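Local coordinates for protein putative O-methyltransferase (Klebsiella pneumoniae subsp. pneumoniae, PDB 3TFW) that probably transfers a methyl group from S-adenosylmethionine to an oxygen atom of its substrate, at residues A[103-108]-A[119-124]; A[67-72]-A[76-81]. All coordinates share one frame; numbering follows the deposited sequence.

Interaction 1 (A[103-108]-A[119-124]); sequences VARENL and LREGPA
L119 projects from the edge strand 117-121 into the side of helix 98-110, and its CD2 methyl lies 3.6 Å from CG of R105. The contact belongs to the beta-alpha-beta unit formed by strand 90-95, helix 98-110 and strand 117-121 in the Rossmann-like sheet of a class I methyltransferase. The short helix and strand segments run nearly antiparallel, at 171°, as expected where a crossover helix leads back to the next parallel strand.

The tight part converges on one methyl group. Besides touching R105, CD2 of L119 lies 3.9 Å from CB of A104 and 4.2 Å from CD1 of L108, so three helix residues share a single branch of the leucine. A chi1 of 172° sets CG of L119 opposite the backbone N and points the isobutyl group at the helix, where CD2 makes the contact. The leucine also touches T72, T93 and E95. R105 crosses L119 at about a right angle, with the aliphatic part of its chain closing the outer margin of the apolar patch.

Two residues along the strand, the contact becomes polar, loose and hydrated. The bend of R105 at chi3 turns its guanidinium toward E121, whose OE1 lies in plane at the edge of that group; guanidinium and carboxylate planes differ by only 15°. Yet NH1 of R105 and OE1 of E121 are 3.7 Å apart, a long salt bridge without a direct hydrogen bond. Two waters on opposite sides of the pair make up the difference. One accepts from NH1 of R105 at 3.1 Å and donates to OE1 of E121 at 2.9 Å. The other does the same with shorter bonds, 2.8 Å from NH1 of R105 and 2.8 Å to OE1 of E121.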
ATOM      1  N   VAL A 103      15.632  11.547 -22.033  1.00 17.30           N
ATOM      2  CA  VAL A 103      14.678  12.375 -21.297  1.00 17.04           C
ATOM      3  C   VAL A 103      14.832  12.182 -19.786  1.00 16.75           C
ATOM      4  O   VAL A 103      14.855  13.149 -19.017  1.00 17.15           O
ATOM      5  CB  VAL A 103      13.233  12.053 -21.744  1.00 16.78           C
ATOM      6  CG1 VAL A 103      12.203  12.795 -20.889  1.00 18.14           C
ATOM      7  CG2 VAL A 103      13.058  12.390 -23.222  1.00 17.42           C
ATOM      8  N   ALA A 104      14.933  10.925 -19.365  1.00 16.90           N
ATOM      9  CA  ALA A 104      15.126  10.599 -17.949  1.00 16.44           C
ATOM     10  C   ALA A 104      16.390  11.262 -17.357  1.00 17.02           C
ATOM     11  O   ALA A 104      16.352  11.793 -16.236  1.00 15.79           O
ATOM     12  CB  ALA A 104      15.168   9.086 -17.767  1.00 15.91           C
ATOM     13  N   ARG A 105      17.485  11.250 -18.124  1.00 18.23           N
ATOM     14  CA  ARG A 105      18.766  11.845 -17.676  1.00 20.18           C
ATOM     15  C   ARG A 105      18.569  13.327 -17.354  1.00 20.34           C
ATOM     16  O   ARG A 105      19.017  13.828 -16.314  1.00 20.78           O
ATOM     17  CB  ARG A 105      19.869  11.685 -18.733  1.00 20.64           C
ATOM     18  CG  ARG A 105      20.342  10.261 -18.970  1.00 24.44           C
ATOM     19  CD  ARG A 105      21.629  10.195 -19.797  1.00 29.34           C
ATOM     20  NE  ARG A 105      21.582  10.960 -21.043  1.00 32.46           N
ATOM     21  CZ  ARG A 105      21.371  10.429 -22.243  1.00 34.61           C
ATOM     22  NH1 ARG A 105      21.194   9.122 -22.373  1.00 35.88           N
ATOM     23  NH2 ARG A 105      21.336  11.209 -23.318  1.00 36.68           N
ATOM     24  N   GLU A 106      17.863  14.015 -18.241  1.00 20.78           N
ATOM     25  CA  GLU A 106      17.563  15.428 -18.047  1.00 21.29           C
ATOM     26  C   GLU A 106      16.695  15.682 -16.814  1.00 20.15           C
ATOM     27  O   GLU A 106      16.933  16.639 -16.080  1.00 19.83           O
ATOM     28  CB  GLU A 106      16.937  16.011 -19.310  1.00 22.11           C
ATOM     29  CG  GLU A 106      17.942  16.090 -20.454  1.00 27.70           C
ATOM     30  CD  GLU A 106      17.329  16.428 -21.802  1.00 33.74           C
ATOM     31  OE1 GLU A 106      16.085  16.580 -21.892  1.00 37.58           O
ATOM     32  OE2 GLU A 106      18.103  16.539 -22.784  1.00 36.80           O
ATOM     33  N   ASN A 107      15.701  14.824 -16.582  1.00 18.84           N
ATOM     34  CA  ASN A 107      14.816  14.970 -15.427  1.00 18.22           C
ATOM     35  C   ASN A 107      15.504  14.675 -14.094  1.00 17.98           C
ATOM     36  O   ASN A 107      15.217  15.326 -13.087  1.00 17.05           O
ATOM     37  CB  ASN A 107      13.573  14.083 -15.580  1.00 17.86           C
ATOM     38  CG  ASN A 107      12.617  14.589 -16.637  1.00 18.14           C
ATOM     39  OD1 ASN A 107      12.600  15.781 -16.960  1.00 20.56           O
ATOM     40  ND2 ASN A 107      11.809  13.688 -17.185  1.00 18.31           N
ATOM     41  N   LEU A 108      16.402  13.688 -14.102  1.00 18.51           N
ATOM     42  CA  LEU A 108      17.203  13.347 -12.929  1.00 19.43           C
ATOM     43  C   LEU A 108      18.069  14.535 -12.508  1.00 20.65           C
ATOM     44  O   LEU A 108      18.181  14.836 -11.322  1.00 21.00           O
ATOM     45  CB  LEU A 108      18.065  12.095 -13.188  1.00 19.00           C
ATOM     46  CG  LEU A 108      17.286  10.782 -13.413  1.00 18.95           C
ATOM     47  CD1 LEU A 108      18.196   9.638 -13.850  1.00 19.30           C
ATOM     48  CD2 LEU A 108      16.440  10.383 -12.195  1.00 19.21           C
ATOM     49  N   LEU A 119      21.671   5.407 -13.980  1.00 15.84           N
ATOM     50  CA  LEU A 119      20.808   5.021 -15.084  1.00 17.22           C
ATOM     51  C   LEU A 119      21.609   4.173 -16.065  1.00 17.47           C
ATOM     52  O   LEU A 119      22.580   4.647 -16.664  1.00 17.44           O
ATOM     53  CB  LEU A 119      20.218   6.272 -15.760  1.00 17.16           C
ATOM     54  CG  LEU A 119      19.424   6.156 -17.073  1.00 20.27           C
ATOM     55  CD1 LEU A 119      18.409   5.040 -17.022  1.00 21.05           C
ATOM     56  CD2 LEU A 119      18.734   7.470 -17.406  1.00 22.15           C
ATOM     57  N   ARG A 120      21.204   2.916 -16.210  1.00 18.05           N
ATOM     58  CA  ARG A 120      21.851   1.996 -17.145  1.00 18.63           C
ATOM     59  C   ARG A 120      20.940   1.719 -18.326  1.00 18.36           C
ATOM     60  O   ARG A 120      19.910   1.056 -18.193  1.00 17.50           O
ATOM     61  CB  ARG A 120      22.261   0.691 -16.452  1.00 19.21           C
ATOM     62  CG  ARG A 120      23.522   0.833 -15.599  1.00 24.08           C
ATOM     63  CD  ARG A 120      24.208  -0.509 -15.315  1.00 29.79           C
ATOM     64  NE  ARG A 120      25.208  -0.331 -14.261  1.00 34.91           N
ATOM     65  CZ  ARG A 120      26.035  -1.270 -13.809  1.00 37.88           C
ATOM     66  NH1 ARG A 120      26.015  -2.497 -14.308  1.00 39.97           N
ATOM     67  NH2 ARG A 120      26.902  -0.970 -12.851  1.00 40.73           N
ATOM     68  N   GLU A 121      21.338   2.254 -19.478  1.00 18.45           N
ATOM     69  CA  GLU A 121      20.588   2.136 -20.716  1.00 19.01           C
ATOM     70  C   GLU A 121      20.973   0.849 -21.455  1.00 18.94           C
ATOM     71  O   GLU A 121      22.153   0.545 -21.606  1.00 19.49           O
ATOM     72  CB  GLU A 121      20.841   3.368 -21.589  1.00 18.93           C
ATOM     73  CG  GLU A 121      20.113   3.375 -22.930  1.00 20.42           C
ATOM     74  CD  GLU A 121      20.542   4.528 -23.825  1.00 21.70           C
ATOM     75  OE1 GLU A 121      20.959   5.588 -23.315  1.00 22.70           O
ATOM     76  OE2 GLU A 121      20.461   4.374 -25.052  1.00 23.82           O
ATOM     77  N   GLY A 122      19.968   0.132 -21.946  1.00 18.75           N
ATOM     78  CA  GLY A 122      20.168  -1.154 -22.617  1.00 18.63           C
ATOM     79  C   GLY A 122      19.079  -2.133 -22.195  1.00 18.32           C
ATOM     80  O   GLY A 122      18.288  -1.827 -21.301  1.00 18.05           O
ATOM     81  N   PRO A 123      19.030  -3.320 -22.833  1.00 18.14           N
ATOM     82  CA  PRO A 123      18.092  -4.365 -22.419  1.00 17.97           C
ATOM     83  C   PRO A 123      18.207  -4.619 -20.922  1.00 17.32           C
ATOM     84  O   PRO A 123      19.313  -4.849 -20.428  1.00 17.06           O
ATOM     85  CB  PRO A 123      18.582  -5.594 -23.191  1.00 18.10           C
ATOM     86  CG  PRO A 123      19.172  -5.036 -24.424  1.00 18.28           C
ATOM     87  CD  PRO A 123      19.839  -3.743 -23.992  1.00 18.53           C
ATOM     88  N   ALA A 124      17.086  -4.549 -20.209  1.00 16.30           N
ATOM     89  CA  ALA A 124      17.091  -4.704 -18.753  1.00 16.40           C
ATOM     90  C   ALA A 124      17.753  -6.012 -18.319  1.00 16.76           C
ATOM     91  O   ALA A 124      18.520  -6.040 -17.346  1.00 15.25           O
ATOM     92  CB  ALA A 124      15.682  -4.617 -18.198  1.00 16.48           C
TER
HETATM   93  O   HOH W   1      19.872   7.801 -24.852  1.00 24.58           O
HETATM   94  O   HOH W   2      21.980   6.849 -21.024  1.00 39.33           O

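Interaction 2 (A[67-72]-A[76-81]); sequences ILEIGT and YSTIWM
E69 reaches from strand 66-70 to T78 on helix 76-82, within the first beta-alpha-beta unit of the Rossmann-like fold; the loop containing G71 corresponds in position to the glycine-rich motif I, which binds S-adenosylmethionine in related methyltransferases. With chi1 at 177° and an extended chain beyond CG, E69 carries its carboxylate from the strand to the helix. T78 meets it at about a right angle. Its chi1 of -38° is twisted well off the staggered value, and its OG1 donates a 2.6 Å hydrogen bond to the syn lone pair of E69 OE1. The same oxygen is also hydrogen-bonded to OG1 of T93, which in turn bonds T72 OG1, so this buried end has partners on both helix and sheet.

A water joins the other carboxylate oxygen to loop and helix: it hydrogen-bonds E69 OE2 (2.8 Å), the backbone O of T72 (2.7 Å) and T78 OG1 (3.0 Å), donating to at most two of them at once. Toward the start of the strand, SE of selenomethionine M81 packs 4.2 Å from I67 CG2. A bend at chi3 (-75°) then turns CE of M81 over one face of the E69 carboxylate, 3.6 Å from OE2.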
ATOM      1  N   ILE A  67      18.108   0.758  -4.019  1.00 12.67           N
ATOM      2  CA  ILE A  67      16.852   0.552  -4.743  1.00 12.09           C
ATOM      3  C   ILE A  67      17.160   0.102  -6.169  1.00 12.36           C
ATOM      4  O   ILE A  67      18.086   0.620  -6.803  1.00 12.32           O
ATOM      5  CB  ILE A  67      15.983   1.842  -4.765  1.00 11.81           C
ATOM      6  CG1 ILE A  67      15.658   2.288  -3.329  1.00 11.09           C
ATOM      7  CG2 ILE A  67      14.676   1.607  -5.573  1.00 12.15           C
ATOM      8  CD1 ILE A  67      14.978   3.673  -3.225  1.00 11.64           C
ATOM      9  N   LEU A  68      16.379  -0.863  -6.662  1.00 11.88           N
ATOM     10  CA  LEU A  68      16.414  -1.245  -8.072  1.00 12.28           C
ATOM     11  C   LEU A  68      15.074  -0.921  -8.735  1.00 12.54           C
ATOM     12  O   LEU A  68      14.018  -1.303  -8.236  1.00 12.32           O
ATOM     13  CB  LEU A  68      16.729  -2.741  -8.226  1.00 12.00           C
ATOM     14  CG  LEU A  68      16.592  -3.388  -9.622  1.00 12.20           C
ATOM     15  CD1 LEU A  68      17.549  -2.769 -10.649  1.00 11.93           C
ATOM     16  CD2 LEU A  68      16.829  -4.909  -9.553  1.00 13.46           C
ATOM     17  N   GLU A  69      15.125  -0.222  -9.861  1.00 12.73           N
ATOM     18  CA  GLU A  69      13.922   0.066 -10.632  1.00 13.05           C
ATOM     19  C   GLU A  69      14.062  -0.493 -12.047  1.00 13.37           C
ATOM     20  O   GLU A  69      14.996  -0.159 -12.767  1.00 12.93           O
ATOM     21  CB  GLU A  69      13.683   1.573 -10.698  1.00 13.14           C
ATOM     22  CG  GLU A  69      12.482   1.971 -11.540  1.00 14.17           C
ATOM     23  CD  GLU A  69      12.308   3.474 -11.657  1.00 17.97           C
ATOM     24  OE1 GLU A  69      13.321   4.200 -11.756  1.00 18.61           O
ATOM     25  OE2 GLU A  69      11.146   3.922 -11.678  1.00 18.50           O
ATOM     26  N   ILE A  70      13.114  -1.328 -12.453  1.00 13.75           N
ATOM     27  CA  ILE A  70      13.118  -1.872 -13.801  1.00 14.61           C
ATOM     28  C   ILE A  70      12.061  -1.137 -14.650  1.00 14.94           C
ATOM     29  O   ILE A  70      10.861  -1.366 -14.506  1.00 15.04           O
ATOM     30  CB  ILE A  70      12.940  -3.418 -13.798  1.00 14.76           C
ATOM     31  CG1 ILE A  70      13.998  -4.067 -12.889  1.00 15.88           C
ATOM     32  CG2 ILE A  70      13.009  -3.970 -15.238  1.00 15.79           C
ATOM     33  CD1 ILE A  70      13.883  -5.594 -12.719  1.00 16.07           C
ATOM     34  N   GLY A  71      12.536  -0.250 -15.525  1.00 15.24           N
ATOM     35  CA  GLY A  71      11.681   0.564 -16.396  1.00 15.88           C
ATOM     36  C   GLY A  71      11.652   2.024 -15.956  1.00 16.61           C
ATOM     37  O   GLY A  71      10.751   2.449 -15.226  1.00 16.95           O
ATOM     38  N   THR A  72      12.640   2.793 -16.404  1.00 15.97           N
ATOM     39  CA  THR A  72      12.790   4.198 -16.011  1.00 15.89           C
ATOM     40  C   THR A  72      11.703   5.122 -16.590  1.00 15.70           C
ATOM     41  O   THR A  72      11.197   6.009 -15.897  1.00 14.88           O
ATOM     42  CB  THR A  72      14.177   4.731 -16.449  1.00 15.50           C
ATOM     43  OG1 THR A  72      15.187   3.799 -16.038  1.00 15.92           O
ATOM     44  CG2 THR A  72      14.466   6.071 -15.806  1.00 16.16           C
ATOM     45  N   TYR A  76       9.993   9.716 -13.613  1.00 15.45           N
ATOM     46  CA  TYR A  76       9.057  10.313 -12.644  1.00 15.69           C
ATOM     47  C   TYR A  76       9.006   9.493 -11.341  1.00 15.02           C
ATOM     48  O   TYR A  76       9.194  10.034 -10.242  1.00 14.63           O
ATOM     49  CB  TYR A  76       7.672  10.460 -13.262  1.00 15.70           C
ATOM     50  CG  TYR A  76       6.639  11.121 -12.365  1.00 18.14           C
ATOM     51  CD1 TYR A  76       6.664  12.498 -12.120  1.00 17.77           C
ATOM     52  CD2 TYR A  76       5.632  10.361 -11.764  1.00 18.92           C
ATOM     53  CE1 TYR A  76       5.693  13.100 -11.295  1.00 20.28           C
ATOM     54  CE2 TYR A  76       4.672  10.948 -10.950  1.00 19.84           C
ATOM     55  CZ  TYR A  76       4.701  12.313 -10.726  1.00 19.86           C
ATOM     56  OH  TYR A  76       3.742  12.871  -9.910  1.00 21.25           O
ATOM     57  N   SER A  77       8.789   8.190 -11.468  1.00 14.30           N
ATOM     58  CA  SER A  77       8.782   7.317 -10.282  1.00 14.88           C
ATOM     59  C   SER A  77      10.150   7.282  -9.620  1.00 14.10           C
ATOM     60  O   SER A  77      10.261   7.201  -8.387  1.00 13.90           O
ATOM     61  CB  SER A  77       8.345   5.907 -10.654  1.00 14.77           C
ATOM     62  OG  SER A  77       6.958   5.902 -10.944  1.00 18.85           O
ATOM     63  N   THR A  78      11.185   7.332 -10.458  1.00 13.79           N
ATOM     64  CA  THR A  78      12.570   7.328 -10.003  1.00 13.38           C
ATOM     65  C   THR A  78      12.785   8.477  -9.025  1.00 13.04           C
ATOM     66  O   THR A  78      13.364   8.295  -7.974  1.00 11.82           O
ATOM     67  CB  THR A  78      13.576   7.485 -11.163  1.00 13.41           C
ATOM     68  OG1 THR A  78      13.121   6.752 -12.306  1.00 14.02           O
ATOM     69  CG2 THR A  78      14.961   6.991 -10.730  1.00 14.38           C
ATOM     70  N   ILE A  79      12.300   9.656  -9.386  1.00 13.39           N
ATOM     71  CA  ILE A  79      12.500  10.836  -8.553  1.00 13.97           C
ATOM     72  C   ILE A  79      11.764  10.755  -7.227  1.00 14.09           C
ATOM     73  O   ILE A  79      12.333  11.108  -6.198  1.00 14.53           O
ATOM     74  CB  ILE A  79      12.152  12.129  -9.301  1.00 13.67           C
ATOM     75  CG1 ILE A  79      13.196  12.370 -10.399  1.00 15.33           C
ATOM     76  CG2 ILE A  79      12.164  13.317  -8.339  1.00 14.44           C
ATOM     77  CD1 ILE A  79      12.669  13.245 -11.549  1.00 15.08           C
ATOM     78  N   TRP A  80      10.523  10.263  -7.250  1.00 14.22           N
ATOM     79  CA  TRP A  80       9.754  10.058  -6.016  1.00 14.70           C
ATOM     80  C   TRP A  80      10.535   9.185  -5.039  1.00 14.55           C
ATOM     81  O   TRP A  80      10.631   9.484  -3.838  1.00 14.26           O
ATOM     82  CB  TRP A  80       8.415   9.397  -6.333  1.00 15.13           C
ATOM     83  CG  TRP A  80       7.299  10.346  -6.612  1.00 15.14           C
ATOM     84  CD1 TRP A  80       6.699  10.584  -7.813  1.00 16.97           C
ATOM     85  CD2 TRP A  80       6.619  11.162  -5.653  1.00 17.05           C
ATOM     86  NE1 TRP A  80       5.690  11.511  -7.666  1.00 16.95           N
ATOM     87  CE2 TRP A  80       5.619  11.880  -6.350  1.00 16.59           C
ATOM     88  CE3 TRP A  80       6.761  11.360  -4.275  1.00 16.12           C
ATOM     89  CZ2 TRP A  80       4.753  12.774  -5.713  1.00 17.30           C
ATOM     90  CZ3 TRP A  80       5.898  12.264  -3.637  1.00 17.94           C
ATOM     91  CH2 TRP A  80       4.916  12.958  -4.363  1.00 16.60           C
HETATM   92  N   MSE A  81      11.105   8.103  -5.564  1.00 13.90           N
HETATM   93  CA  MSE A  81      11.859   7.195  -4.723  1.00 14.46           C
HETATM   94  C   MSE A  81      13.199   7.767  -4.311  1.00 14.43           C
HETATM   95  O   MSE A  81      13.530   7.745  -3.120  1.00 15.10           O
HETATM   96  CB  MSE A  81      12.001   5.814  -5.378  1.00 14.91           C
HETATM   97  CG  MSE A  81      10.660   5.084  -5.422  1.00 16.60           C
HETATM   98 SE   MSE A  81      10.877   3.294  -6.141  1.00 26.34          SE
HETATM   99  CE  MSE A  81      11.110   3.786  -8.031  1.00 18.82           C
TER
HETATM  100  O   HOH W   3      10.425   6.059 -13.318  1.00 22.28           O

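From the N terminus, interaction 2 comes first: strand 66-70 passes through a short turn of three residues between the segments into helix 76-82, and the contact closes that turn. The chain then forms strand 90-95 and enters helix 98-110, after which interaction 1 closes the longer connection, ten residues between segments, to strand 117-121. The two are in series, neither nesting nor crossing, yet their centres are about 10 Å apart and they touch. A104 CB lies 3.7 Å from T72 CG2, and N107 O 3.6 Å from I79 CD1. Strand 90-95, common to both beta-alpha-beta units, lies between strands 66-70 and 117-121.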